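Local structure of hydrolase, NUDIX family (Clostridium perfringens ATCC 13124, 3F6A) at residues 52-62 and 104-115; 6-14 and 31-39. The protein probably hydrolyses a nucleoside diphosphate linked to another group, as members of the Nudix hydrolase family do, though its own substrate is not established. One frame throughout, in Å; residues are numbered along the deposited sequence.

Contact 1 of 2, residues 52-62 and 104-115; sequences KEEAGLNVTLY and YATTTSFETSPE
Leu57 drops its CD2 methyl onto the loop that follows strand 98-106, 3.3 Å from Glu111 O and 3.9 Å from the hydroxyl OG1 of Thr107, crossing the Thr107 side chain at about a right angle. Thr107 sets OG1 opposite its own backbone N (chi1 -162°), and from there the hydroxyl donates to Asn58 O at 2.8 Å, well tilted from the carbonyl plane. Asn58 O takes a second bond from a water that also meets Thr108 OG1.

Further along, Thr60 and Thr106 form an antiparallel hydrogen-bonded pair, with Thr106 OG1 3.4 Å from Thr60 CB. On the other face, Leu61 CD2 rests 3.8 Å from Ala105 CB.

At the far end, where helix 43-55 runs out and Gly56 turns with positive phi, Ser113 N reaches Ala55 O from above the carbonyl plane, while Glu115 N bonds to Glu53 O at 2.8 Å. The extended Glu115 side chain crosses that of Glu53 obliquely, Glu53 OE2 4.5 Å from Glu115 OE1. Arg49, salt-bridged to Glu53, probably eases that repulsion. Main-chain carbonyls accept all six direct hydrogen bonds, only Thr107 OG1 donating from a side chain; they join strand 60-61 to strand 98-106 and the helix end to the segment after it.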
ATOM      1  N   LYS A  52       7.358  -4.907  18.455  1.00 20.43           N
ATOM      2  CA  LYS A  52       8.194  -4.844  19.654  1.00 20.04           C
ATOM      3  C   LYS A  52       7.377  -4.409  20.871  1.00 19.43           C
ATOM      4  O   LYS A  52       7.512  -4.969  21.956  1.00 20.97           O
ATOM      5  CB  LYS A  52       9.347  -3.855  19.433  1.00 23.79           C
ATOM      6  CG  LYS A  52      10.504  -3.995  20.421  1.00 27.69           C
ATOM      7  CD  LYS A  52      11.218  -5.336  20.245  1.00 29.55           C
ATOM      8  CE  LYS A  52      12.509  -5.399  21.041  1.00 33.44           C
ATOM      9  NZ  LYS A  52      13.216  -6.698  20.858  1.00 33.43           N
ATOM     10  N   GLU A  53       6.525  -3.409  20.688  1.00 19.02           N
ATOM     11  CA  GLU A  53       5.714  -2.906  21.788  1.00 19.82           C
ATOM     12  C   GLU A  53       4.592  -3.853  22.222  1.00 19.94           C
ATOM     13  O   GLU A  53       4.347  -4.024  23.420  1.00 20.87           O
ATOM     14  CB  GLU A  53       5.124  -1.536  21.425  1.00 17.21           C
ATOM     15  CG  GLU A  53       6.184  -0.480  21.095  1.00 18.32           C
ATOM     16  CD  GLU A  53       5.593   0.878  20.729  1.00 22.06           C
ATOM     17  OE1 GLU A  53       4.612   0.924  19.953  1.00 18.72           O
ATOM     18  OE2 GLU A  53       6.119   1.910  21.212  1.00 20.88           O
ATOM     19  N   GLU A  54       3.932  -4.494  21.263  1.00 17.98           N
ATOM     20  CA  GLU A  54       2.821  -5.374  21.599  1.00 19.54           C
ATOM     21  C   GLU A  54       3.180  -6.825  21.906  1.00 19.29           C
ATOM     22  O   GLU A  54       2.380  -7.541  22.513  1.00 18.61           O
ATOM     23  CB  GLU A  54       1.760  -5.311  20.494  1.00 20.66           C
ATOM     24  CG  GLU A  54       1.368  -3.873  20.161  1.00 21.71           C
ATOM     25  CD  GLU A  54       0.146  -3.760  19.259  1.00 22.78           C
ATOM     26  OE1 GLU A  54      -0.041  -4.622  18.375  1.00 22.59           O
ATOM     27  OE2 GLU A  54      -0.620  -2.789  19.426  1.00 19.82           O
ATOM     28  N   ALA A  55       4.375  -7.259  21.512  1.00 18.93           N
ATOM     29  CA  ALA A  55       4.773  -8.637  21.771  1.00 19.43           C
ATOM     30  C   ALA A  55       6.250  -8.804  22.110  1.00 18.89           C
ATOM     31  O   ALA A  55       6.708  -9.924  22.309  1.00 18.91           O
ATOM     32  CB  ALA A  55       4.418  -9.509  20.575  1.00 17.03           C
ATOM     33  N   GLY A  56       6.990  -7.699  22.178  1.00 20.52           N
ATOM     34  CA  GLY A  56       8.411  -7.775  22.489  1.00 19.32           C
ATOM     35  C   GLY A  56       9.152  -8.627  21.477  1.00 21.56           C
ATOM     36  O   GLY A  56      10.110  -9.338  21.814  1.00 21.56           O
ATOM     37  N   LEU A  57       8.718  -8.548  20.222  1.00 20.68           N
ATOM     38  CA  LEU A  57       9.327  -9.340  19.158  1.00 20.18           C
ATOM     39  C   LEU A  57      10.118  -8.563  18.122  1.00 21.27           C
ATOM     40  O   LEU A  57       9.796  -7.419  17.792  1.00 19.22           O
ATOM     41  CB  LEU A  57       8.254 -10.132  18.404  1.00 18.90           C
ATOM     42  CG  LEU A  57       7.397 -11.165  19.134  1.00 20.21           C
ATOM     43  CD1 LEU A  57       6.335 -11.699  18.182  1.00 18.10           C
ATOM     44  CD2 LEU A  57       8.276 -12.294  19.654  1.00 21.22           C
ATOM     45  N   ASN A  58      11.164  -9.212  17.620  1.00 22.05           N
ATOM     46  CA  ASN A  58      11.985  -8.679  16.545  1.00 23.07           C
ATOM     47  C   ASN A  58      11.396  -9.445  15.363  1.00 23.59           C
ATOM     48  O   ASN A  58      11.241 -10.662  15.442  1.00 23.38           O
ATOM     49  CB  ASN A  58      13.452  -9.076  16.726  1.00 25.45           C
ATOM     50  CG  ASN A  58      14.189  -8.170  17.686  1.00 27.40           C
ATOM     51  OD1 ASN A  58      15.205  -8.555  18.259  1.00 32.83           O
ATOM     52  ND2 ASN A  58      13.686  -6.956  17.857  1.00 26.88           N
ATOM     53  N   VAL A  59      11.057  -8.754  14.281  1.00 23.69           N
ATOM     54  CA  VAL A  59      10.470  -9.436  13.135  1.00 24.43           C
ATOM     55  C   VAL A  59      11.187  -9.189  11.815  1.00 23.64           C
ATOM     56  O   VAL A  59      12.078  -8.344  11.713  1.00 23.57           O
ATOM     57  CB  VAL A  59       8.982  -9.036  12.950  1.00 24.19           C
ATOM     58  CG1 VAL A  59       8.162  -9.491  14.142  1.00 20.28           C
ATOM     59  CG2 VAL A  59       8.870  -7.528  12.772  1.00 25.23           C
ATOM     60  N   THR A  60      10.794  -9.959  10.807  1.00 23.34           N
ATOM     61  CA  THR A  60      11.343  -9.823   9.465  1.00 22.99           C
ATOM     62  C   THR A  60      10.159  -9.721   8.513  1.00 23.17           C
ATOM     63  O   THR A  60       9.481 -10.710   8.235  1.00 21.85           O
ATOM     64  CB  THR A  60      12.212 -11.029   9.080  1.00 23.90           C
ATOM     65  OG1 THR A  60      13.429 -10.990   9.835  1.00 24.30           O
ATOM     66  CG2 THR A  60      12.544 -11.005   7.586  1.00 24.65           C
ATOM     67  N   LEU A  61       9.903  -8.512   8.033  1.00 23.14           N
ATOM     68  CA  LEU A  61       8.787  -8.284   7.128  1.00 23.62           C
ATOM     69  C   LEU A  61       9.016  -8.939   5.772  1.00 22.94           C
ATOM     70  O   LEU A  61      10.121  -8.912   5.233  1.00 22.39           O
ATOM     71  CB  LEU A  61       8.572  -6.783   6.926  1.00 22.49           C
ATOM     72  CG  LEU A  61       8.240  -5.928   8.148  1.00 24.04           C
ATOM     73  CD1 LEU A  61       8.260  -4.458   7.749  1.00 24.27           C
ATOM     74  CD2 LEU A  61       6.880  -6.307   8.695  1.00 23.68           C
ATOM     75  N   TYR A  62       7.965  -9.540   5.226  1.00 22.66           N
ATOM     76  CA  TYR A  62       8.059 -10.154   3.913  1.00 21.11           C
ATOM     77  C   TYR A  62       8.229  -8.978   2.957  1.00 21.92           C
ATOM     78  O   TYR A  62       7.399  -8.062   2.937  1.00 21.65           O
ATOM     79  CB  TYR A  62       6.776 -10.918   3.598  1.00 22.39           C
ATOM     80  CG  TYR A  62       6.689 -11.434   2.187  1.00 21.51           C
ATOM     81  CD1 TYR A  62       7.594 -12.387   1.712  1.00 22.11           C
ATOM     82  CD2 TYR A  62       5.694 -10.973   1.323  1.00 21.80           C
ATOM     83  CE1 TYR A  62       7.511 -12.865   0.409  1.00 24.81           C
ATOM     84  CE2 TYR A  62       5.601 -11.447   0.020  1.00 24.89           C
ATOM     85  CZ  TYR A  62       6.513 -12.390  -0.429  1.00 25.80           C
ATOM     86  OH  TYR A  62       6.434 -12.842  -1.724  1.00 26.90           O
ATOM     87  N   TYR A 104       2.909  -9.000   6.288  1.00 18.04           N
ATOM     88  CA  TYR A 104       3.126 -10.342   6.810  1.00 17.71           C
ATOM     89  C   TYR A 104       4.605 -10.384   7.174  1.00 18.46           C
ATOM     90  O   TYR A 104       5.430  -9.766   6.500  1.00 19.04           O
ATOM     91  CB  TYR A 104       2.808 -11.418   5.758  1.00 18.93           C
ATOM     92  CG  TYR A 104       1.356 -11.461   5.300  1.00 16.73           C
ATOM     93  CD1 TYR A 104       0.338 -10.890   6.063  1.00 16.47           C
ATOM     94  CD2 TYR A 104       1.005 -12.097   4.111  1.00 18.73           C
ATOM     95  CE1 TYR A 104      -1.001 -10.954   5.652  1.00 18.38           C
ATOM     96  CE2 TYR A 104      -0.324 -12.168   3.690  1.00 19.30           C
ATOM     97  CZ  TYR A 104      -1.322 -11.594   4.465  1.00 17.80           C
ATOM     98  OH  TYR A 104      -2.632 -11.669   4.041  1.00 18.64           O
ATOM     99  N   ALA A 105       4.942 -11.102   8.238  1.00 18.47           N
ATOM    100  CA  ALA A 105       6.328 -11.188   8.681  1.00 18.62           C
ATOM    101  C   ALA A 105       6.612 -12.488   9.418  1.00 20.12           C
ATOM    102  O   ALA A 105       5.713 -13.276   9.683  1.00 16.65           O
ATOM    103  CB  ALA A 105       6.649 -10.012   9.589  1.00 16.46           C
ATOM    104  N   THR A 106       7.881 -12.691   9.752  1.00 21.09           N
ATOM    105  CA  THR A 106       8.309 -13.878  10.474  1.00 22.46           C
ATOM    106  C   THR A 106       9.049 -13.453  11.740  1.00 22.26           C
ATOM    107  O   THR A 106       9.510 -12.318  11.843  1.00 23.72           O
ATOM    108  CB  THR A 106       9.268 -14.726   9.619  1.00 23.61           C
ATOM    109  OG1 THR A 106      10.410 -13.935   9.267  1.00 23.89           O
ATOM    110  CG2 THR A 106       8.575 -15.207   8.345  1.00 24.28           C
ATOM    111  N   THR A 107       9.147 -14.371  12.700  1.00 22.92           N
ATOM    112  CA  THR A 107       9.870 -14.131  13.947  1.00 22.90           C
ATOM    113  C   THR A 107      10.462 -15.480  14.377  1.00 24.39           C
ATOM    114  O   THR A 107      10.004 -16.532  13.932  1.00 22.61           O
ATOM    115  CB  THR A 107       8.951 -13.551  15.050  1.00 23.81           C
ATOM    116  OG1 THR A 107       9.757 -12.949  16.074  1.00 22.50           O
ATOM    117  CG2 THR A 107       8.080 -14.625  15.656  1.00 22.83           C
ATOM    118  N   THR A 108      11.474 -15.450  15.239  1.00 25.86           N
ATOM    119  CA  THR A 108      12.150 -16.673  15.665  1.00 26.62           C
ATOM    120  C   THR A 108      11.565 -17.536  16.788  1.00 27.05           C
ATOM    121  O   THR A 108      11.693 -18.760  16.744  1.00 28.90           O
ATOM    122  CB  THR A 108      13.610 -16.366  16.023  1.00 28.37           C
ATOM    123  OG1 THR A 108      13.645 -15.396  17.073  1.00 28.89           O
ATOM    124  CG2 THR A 108      14.347 -15.819  14.812  1.00 27.37           C
ATOM    125  N   SER A 109      10.927 -16.932  17.785  1.00 25.92           N
ATOM    126  CA  SER A 109      10.371 -17.724  18.882  1.00 25.30           C
ATOM    127  C   SER A 109       8.930 -17.383  19.239  1.00 23.87           C
ATOM    128  O   SER A 109       8.452 -16.286  18.963  1.00 24.13           O
ATOM    129  CB  SER A 109      11.237 -17.573  20.133  1.00 24.59           C
ATOM    130  OG  SER A 109      11.240 -16.231  20.575  1.00 28.38           O
ATOM    131  N   PHE A 110       8.251 -18.336  19.866  1.00 23.31           N
ATOM    132  CA  PHE A 110       6.863 -18.164  20.273  1.00 25.95           C
ATOM    133  C   PHE A 110       6.768 -17.308  21.520  1.00 24.89           C
ATOM    134  O   PHE A 110       5.700 -16.800  21.847  1.00 24.72           O
ATOM    135  CB  PHE A 110       6.215 -19.516  20.580  1.00 27.24           C
ATOM    136  CG  PHE A 110       5.994 -20.377  19.377  1.00 30.02           C
ATOM    137  CD1 PHE A 110       5.249 -19.910  18.301  1.00 30.07           C
ATOM    138  CD2 PHE A 110       6.485 -21.680  19.340  1.00 32.92           C
ATOM    139  CE1 PHE A 110       4.991 -20.731  17.205  1.00 32.51           C
ATOM    140  CE2 PHE A 110       6.231 -22.507  18.249  1.00 33.67           C
ATOM    141  CZ  PHE A 110       5.481 -22.029  17.181  1.00 31.46           C
ATOM    142  N   GLU A 111       7.883 -17.158  22.223  1.00 25.16           N
ATOM    143  CA  GLU A 111       7.876 -16.383  23.453  1.00 26.02           C
ATOM    144  C   GLU A 111       7.569 -14.921  23.168  1.00 24.07           C
ATOM    145  O   GLU A 111       8.140 -14.325  22.259  1.00 26.10           O
ATOM    146  CB  GLU A 111       9.226 -16.503  24.162  1.00 30.94           C
ATOM    147  CG  GLU A 111       9.135 -16.322  25.664  1.00 35.88           C
ATOM    148  CD  GLU A 111      10.487 -16.386  26.344  1.00 40.96           C
ATOM    149  OE1 GLU A 111      11.244 -17.350  26.084  1.00 41.72           O
ATOM    150  OE2 GLU A 111      10.785 -15.470  27.146  1.00 41.69           O
ATOM    151  N   THR A 112       6.670 -14.345  23.957  1.00 21.62           N
ATOM    152  CA  THR A 112       6.290 -12.950  23.775  1.00 20.35           C
ATOM    153  C   THR A 112       6.292 -12.201  25.090  1.00 19.67           C
ATOM    154  O   THR A 112       6.076 -12.786  26.146  1.00 18.88           O
ATOM    155  CB  THR A 112       4.897 -12.847  23.142  1.00 18.16           C
ATOM    156  OG1 THR A 112       3.970 -13.626  23.906  1.00 19.06           O
ATOM    157  CG2 THR A 112       4.929 -13.378  21.723  1.00 15.34           C
ATOM    158  N   SER A 113       6.536 -10.898  25.019  1.00 21.05           N
ATOM    159  CA  SER A 113       6.576 -10.063  26.213  1.00 20.62           C
ATOM    160  C   SER A 113       6.042  -8.666  25.890  1.00 18.73           C
ATOM    161  O   SER A 113       6.810  -7.757  25.605  1.00 16.84           O
ATOM    162  CB  SER A 113       8.022  -9.966  26.710  1.00 21.80           C
ATOM    163  OG  SER A 113       8.117  -9.141  27.853  1.00 28.28           O
ATOM    164  N   PRO A 114       4.713  -8.478  25.937  1.00 18.67           N
ATOM    165  CA  PRO A 114       4.143  -7.161  25.632  1.00 17.26           C
ATOM    166  C   PRO A 114       4.608  -6.072  26.585  1.00 16.73           C
ATOM    167  O   PRO A 114       4.833  -6.322  27.766  1.00 15.39           O
ATOM    168  CB  PRO A 114       2.640  -7.395  25.753  1.00 17.83           C
ATOM    169  CG  PRO A 114       2.491  -8.861  25.435  1.00 18.48           C
ATOM    170  CD  PRO A 114       3.649  -9.465  26.190  1.00 18.68           C
ATOM    171  N   GLU A 115       4.739  -4.858  26.067  1.00 16.36           N
ATOM    172  CA  GLU A 115       5.139  -3.740  26.895  1.00 16.74           C
ATOM    173  C   GLU A 115       3.920  -3.231  27.666  1.00 16.59           C
ATOM    174  O   GLU A 115       2.775  -3.596  27.370  1.00 15.29           O
ATOM    175  CB  GLU A 115       5.764  -2.642  26.035  1.00 18.11           C
ATOM    176  CG  GLU A 115       7.119  -3.061  25.468  1.00 19.77           C
ATOM    177  CD  GLU A 115       7.744  -2.010  24.576  1.00 19.63           C
ATOM    178  OE1 GLU A 115       7.281  -0.847  24.590  1.00 19.07           O
ATOM    179  OE2 GLU A 115       8.710  -2.349  23.867  1.00 19.48           O
TER
HETATM  180  O   HOH W   1      10.085 -11.652  23.328  1.00 43.25           O
HETATM  181  O   HOH W   2      13.310 -12.759  15.926  1.00 31.00           O
HETATM  182  O   HOH W   3       4.620  -7.793   4.121  1.00 17.88           O

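Contact 2 of 2, residues 6-14 and 31-39; sequences HFTVSVFIV and LPLGGHIEV
Strand 7-14 and strand 33-36 run antiparallel, their N-to-C directions 170° apart and their axes 4.6 Å apart at closest approach. Val9 and Gly35 exchange two backbone bonds, Val9 N to Gly35 O and Gly35 N to Val9 O. Next along, Val11 N gives a sound bond to Leu33 O, but the return from Leu33 N to Val11 O is weak, as is Ile37 N to Phe7 O at the other end. Between the Val9-Gly35 and Val11-Leu33 pairs lies the non-hydrogen-bonded pair Ser10-Gly34, where Gly34 CA comes within 3.2 Å of Val9 O, a closeness that suits a residue with no side chain.

Pro32 sets CB over the centre of one face of the Phe12 ring, 3.7 Å from the centroid, in a CH-pi contact, and its CG reaches to 3.6 Å from Phe12 CZ. Helix 138-150 also packs on this ring. On the opposite face of the sheet, Ile37, its CG1 anti to the carbonyl carbon (chi1 -53°), brings that atom to 3.7 Å from Val9 CG1, and its CD1 also meets Phe7 CB. Ile13 CD1 touches Leu33 CD1 at 3.7 Å, the two side chains crossing at about a right angle. Ser10 and Thr8 turn their hydroxyls to Asp100 instead.

The family and the loop and helix that follow agree with residues 35-56 being the Nudix box; the pairing joins its first residues, in strand 30-36, to strand 7-15 of the mixed central sheet.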
ATOM      1  N   HIS A   6      -5.325   9.124   9.506  1.00 37.46           N
ATOM      2  CA  HIS A   6      -6.277   8.050   9.229  1.00 33.13           C
ATOM      3  C   HIS A   6      -5.553   6.833   8.665  1.00 29.75           C
ATOM      4  O   HIS A   6      -6.113   6.088   7.864  1.00 27.18           O
ATOM      5  CB  HIS A   6      -7.299   8.526   8.200  1.00 32.76           C
ATOM      6  CG  HIS A   6      -8.282   9.516   8.735  1.00 33.34           C
ATOM      7  ND1 HIS A   6      -8.703  10.609   8.009  1.00 33.59           N
ATOM      8  CD2 HIS A   6      -8.958   9.556   9.906  1.00 33.26           C
ATOM      9  CE1 HIS A   6      -9.598  11.281   8.712  1.00 32.52           C
ATOM     10  NE2 HIS A   6      -9.771  10.662   9.865  1.00 33.42           N
ATOM     11  N   PHE A   7      -4.312   6.638   9.085  1.00 26.90           N
ATOM     12  CA  PHE A   7      -3.506   5.531   8.587  1.00 24.84           C
ATOM     13  C   PHE A   7      -2.954   4.670   9.709  1.00 24.10           C
ATOM     14  O   PHE A   7      -2.357   5.178  10.663  1.00 23.88           O
ATOM     15  CB  PHE A   7      -2.359   6.084   7.736  1.00 24.99           C
ATOM     16  CG  PHE A   7      -2.821   6.765   6.475  1.00 25.99           C
ATOM     17  CD1 PHE A   7      -2.917   6.061   5.281  1.00 26.40           C
ATOM     18  CD2 PHE A   7      -3.185   8.109   6.489  1.00 27.23           C
ATOM     19  CE1 PHE A   7      -3.380   6.684   4.119  1.00 28.56           C
ATOM     20  CE2 PHE A   7      -3.647   8.738   5.335  1.00 26.42           C
ATOM     21  CZ  PHE A   7      -3.741   8.028   4.150  1.00 26.73           C
ATOM     22  N   THR A   8      -3.155   3.363   9.582  1.00 21.54           N
ATOM     23  CA  THR A   8      -2.690   2.404  10.569  1.00 18.96           C
ATOM     24  C   THR A   8      -2.017   1.234   9.853  1.00 19.12           C
ATOM     25  O   THR A   8      -2.079   1.128   8.627  1.00 18.21           O
ATOM     26  CB  THR A   8      -3.870   1.837  11.387  1.00 20.52           C
ATOM     27  OG1 THR A   8      -4.672   0.995  10.548  1.00 19.39           O
ATOM     28  CG2 THR A   8      -4.745   2.961  11.929  1.00 21.07           C
ATOM     29  N   VAL A   9      -1.380   0.355  10.622  1.00 17.83           N
ATOM     30  CA  VAL A   9      -0.742  -0.824  10.054  1.00 18.87           C
ATOM     31  C   VAL A   9      -1.167  -2.058  10.839  1.00 19.37           C
ATOM     32  O   VAL A   9      -1.618  -1.958  11.981  1.00 19.27           O
ATOM     33  CB  VAL A   9       0.812  -0.726  10.072  1.00 18.74           C
ATOM     34  CG1 VAL A   9       1.263   0.480   9.274  1.00 18.52           C
ATOM     35  CG2 VAL A   9       1.337  -0.662  11.511  1.00 17.99           C
ATOM     36  N   SER A  10      -1.038  -3.217  10.205  1.00 19.82           N
ATOM     37  CA  SER A  10      -1.366  -4.497  10.820  1.00 19.98           C
ATOM     38  C   SER A  10      -0.249  -5.438  10.408  1.00 19.88           C
ATOM     39  O   SER A  10       0.270  -5.333   9.299  1.00 19.99           O
ATOM     40  CB  SER A  10      -2.704  -5.043  10.300  1.00 19.67           C
ATOM     41  OG  SER A  10      -3.794  -4.340  10.862  1.00 27.09           O
ATOM     42  N   VAL A  11       0.124  -6.349  11.298  1.00 19.18           N
ATOM     43  CA  VAL A  11       1.187  -7.294  11.001  1.00 18.76           C
ATOM     44  C   VAL A  11       0.829  -8.694  11.461  1.00 17.59           C
ATOM     45  O   VAL A  11       0.523  -8.909  12.630  1.00 16.89           O
ATOM     46  CB  VAL A  11       2.505  -6.924  11.710  1.00 20.62           C
ATOM     47  CG1 VAL A  11       3.670  -7.589  11.000  1.00 23.45           C
ATOM     48  CG2 VAL A  11       2.671  -5.426  11.762  1.00 25.05           C
ATOM     49  N   PHE A  12       0.873  -9.636  10.531  1.00 17.42           N
ATOM     50  CA  PHE A  12       0.609 -11.026  10.824  1.00 18.55           C
ATOM     51  C   PHE A  12       1.985 -11.655  10.915  1.00 20.21           C
ATOM     52  O   PHE A  12       2.705 -11.747   9.923  1.00 20.24           O
ATOM     53  CB  PHE A  12      -0.224 -11.643   9.702  1.00 18.94           C
ATOM     54  CG  PHE A  12      -1.672 -11.242   9.746  1.00 18.24           C
ATOM     55  CD1 PHE A  12      -2.589 -11.997  10.467  1.00 16.69           C
ATOM     56  CD2 PHE A  12      -2.110 -10.089   9.100  1.00 17.83           C
ATOM     57  CE1 PHE A  12      -3.925 -11.614  10.543  1.00 19.96           C
ATOM     58  CE2 PHE A  12      -3.451  -9.696   9.172  1.00 18.56           C
ATOM     59  CZ  PHE A  12      -4.357 -10.455   9.892  1.00 18.87           C
ATOM     60  N   ILE A  13       2.350 -12.076  12.120  1.00 21.21           N
ATOM     61  CA  ILE A  13       3.663 -12.656  12.369  1.00 20.94           C
ATOM     62  C   ILE A  13       3.621 -14.174  12.444  1.00 21.02           C
ATOM     63  O   ILE A  13       2.837 -14.747  13.199  1.00 20.52           O
ATOM     64  CB  ILE A  13       4.247 -12.091  13.682  1.00 21.57           C
ATOM     65  CG1 ILE A  13       4.275 -10.564  13.597  1.00 20.06           C
ATOM     66  CG2 ILE A  13       5.644 -12.644  13.923  1.00 21.18           C
ATOM     67  CD1 ILE A  13       4.660  -9.871  14.880  1.00 20.85           C
ATOM     68  N   VAL A  14       4.478 -14.816  11.659  1.00 19.96           N
ATOM     69  CA  VAL A  14       4.543 -16.268  11.617  1.00 21.38           C
ATOM     70  C   VAL A  14       5.826 -16.829  12.225  1.00 22.00           C
ATOM     71  O   VAL A  14       6.921 -16.371  11.917  1.00 24.77           O
ATOM     72  CB  VAL A  14       4.432 -16.775  10.153  1.00 22.56           C
ATOM     73  CG1 VAL A  14       4.728 -18.278  10.086  1.00 22.47           C
ATOM     74  CG2 VAL A  14       3.040 -16.472   9.605  1.00 20.89           C
ATOM     75  N   LEU A  31      -6.986 -10.115  17.109  1.00 19.43           N
ATOM     76  CA  LEU A  31      -6.509  -9.315  15.982  1.00 18.27           C
ATOM     77  C   LEU A  31      -4.993  -9.385  15.848  1.00 18.88           C
ATOM     78  O   LEU A  31      -4.284  -9.753  16.794  1.00 16.41           O
ATOM     79  CB  LEU A  31      -6.910  -7.849  16.163  1.00 20.52           C
ATOM     80  CG  LEU A  31      -8.394  -7.477  16.203  1.00 23.42           C
ATOM     81  CD1 LEU A  31      -8.521  -6.002  16.552  1.00 24.85           C
ATOM     82  CD2 LEU A  31      -9.053  -7.783  14.856  1.00 25.27           C
ATOM     83  N   PRO A  32      -4.473  -9.053  14.659  1.00 17.31           N
ATOM     84  CA  PRO A  32      -3.023  -9.091  14.487  1.00 16.69           C
ATOM     85  C   PRO A  32      -2.479  -7.877  15.211  1.00 16.91           C
ATOM     86  O   PRO A  32      -3.247  -6.997  15.602  1.00 16.12           O
ATOM     87  CB  PRO A  32      -2.855  -8.979  12.979  1.00 16.10           C
ATOM     88  CG  PRO A  32      -4.024  -8.122  12.579  1.00 18.14           C
ATOM     89  CD  PRO A  32      -5.148  -8.731  13.392  1.00 17.67           C
ATOM     90  N   LEU A  33      -1.168  -7.830  15.412  1.00 16.53           N
ATOM     91  CA  LEU A  33      -0.566  -6.683  16.068  1.00 14.74           C
ATOM     92  C   LEU A  33      -0.697  -5.503  15.107  1.00 17.95           C
ATOM     93  O   LEU A  33      -0.887  -5.694  13.905  1.00 15.08           O
ATOM     94  CB  LEU A  33       0.916  -6.950  16.360  1.00 14.76           C
ATOM     95  CG  LEU A  33       1.245  -8.250  17.101  1.00 11.90           C
ATOM     96  CD1 LEU A  33       2.700  -8.213  17.593  1.00 13.63           C
ATOM     97  CD2 LEU A  33       0.293  -8.414  18.272  1.00 11.54           C
ATOM     98  N   GLY A  34      -0.590  -4.287  15.633  1.00 18.70           N
ATOM     99  CA  GLY A  34      -0.705  -3.116  14.783  1.00 20.97           C
ATOM    100  C   GLY A  34      -1.058  -1.857  15.549  1.00 20.62           C
ATOM    101  O   GLY A  34      -1.112  -1.863  16.779  1.00 22.03           O
ATOM    102  N   GLY A  35      -1.306  -0.773  14.822  1.00 19.64           N
ATOM    103  CA  GLY A  35      -1.642   0.486  15.465  1.00 19.30           C
ATOM    104  C   GLY A  35      -1.361   1.651  14.539  1.00 18.68           C
ATOM    105  O   GLY A  35      -1.019   1.454  13.374  1.00 17.85           O
ATOM    106  N   HIS A  36      -1.493   2.864  15.062  1.00 19.27           N
ATOM    107  CA  HIS A  36      -1.260   4.066  14.276  1.00 22.71           C
ATOM    108  C   HIS A  36       0.188   4.210  13.836  1.00 23.74           C
ATOM    109  O   HIS A  36       1.104   3.631  14.430  1.00 23.48           O
ATOM    110  CB  HIS A  36      -1.681   5.312  15.065  1.00 24.81           C
ATOM    111  CG  HIS A  36      -0.704   5.729  16.124  1.00 30.15           C
ATOM    112  ND1 HIS A  36      -0.192   4.856  17.060  1.00 31.57           N
ATOM    113  CD2 HIS A  36      -0.193   6.948  16.428  1.00 29.53           C
ATOM    114  CE1 HIS A  36       0.587   5.518  17.897  1.00 29.79           C
ATOM    115  NE2 HIS A  36       0.604   6.789  17.536  1.00 32.09           N
ATOM    116  N   ILE A  37       0.375   4.978  12.769  1.00 24.21           N
ATOM    117  CA  ILE A  37       1.695   5.251  12.223  1.00 24.16           C
ATOM    118  C   ILE A  37       2.072   6.629  12.756  1.00 25.89           C
ATOM    119  O   ILE A  37       1.262   7.557  12.707  1.00 25.23           O
ATOM    120  CB  ILE A  37       1.654   5.322  10.685  1.00 23.53           C
ATOM    121  CG1 ILE A  37       0.999   4.061  10.115  1.00 22.14           C
ATOM    122  CG2 ILE A  37       3.065   5.483  10.133  1.00 19.86           C
ATOM    123  CD1 ILE A  37       0.852   4.089   8.596  1.00 18.85           C
ATOM    124  N   GLU A  38       3.282   6.783  13.275  1.00 26.82           N
ATOM    125  CA  GLU A  38       3.659   8.096  13.777  1.00 29.44           C
ATOM    126  C   GLU A  38       3.886   9.018  12.590  1.00 30.31           C
ATOM    127  O   GLU A  38       4.284   8.570  11.511  1.00 28.23           O
ATOM    128  CB  GLU A  38       4.929   8.014  14.624  1.00 31.42           C
ATOM    129  CG  GLU A  38       5.134   9.222  15.536  1.00 34.82           C
ATOM    130  CD  GLU A  38       6.113  10.236  14.983  1.00 38.75           C
ATOM    131  OE1 GLU A  38       7.266   9.848  14.699  1.00 43.61           O
ATOM    132  OE2 GLU A  38       5.736  11.421  14.844  1.00 37.62           O
ATOM    133  N   VAL A  39       3.610  10.303  12.774  1.00 31.45           N
ATOM    134  CA  VAL A  39       3.820  11.252  11.698  1.00 34.30           C
ATOM    135  C   VAL A  39       5.326  11.191  11.466  1.00 35.72           C
ATOM    136  O   VAL A  39       6.097  11.023  12.407  1.00 38.03           O
ATOM    137  CB  VAL A  39       3.360  12.689  12.102  1.00 35.18           C
ATOM    138  CG1 VAL A  39       4.352  13.320  13.062  1.00 34.65           C
ATOM    139  CG2 VAL A  39       3.181  13.546  10.862  1.00 36.70           C
TER

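How the contacts relate
Both segments of contact 2 precede those of contact 1 along the chain, and the centres of the two contacts lie about 13 Å apart within one Nudix domain. Strand 30-36 of contact 2 leads into helix 43-55, whose end belongs to contact 1, and strands 7-15 and 98-106 run side by side, parallel, in the same sheet. The two meet directly: Glu54 OE1 lies 2.8 Å from Gly34 N, probably a hydrogen bond, and Ala105 O is likewise 2.8 Å from Val14 N. Thr107 also packs on Ile13. The probable Nudix box therefore starts in one contact and ends in the other, with Glu54 linking the helix back to strand 30-36, which precedes it.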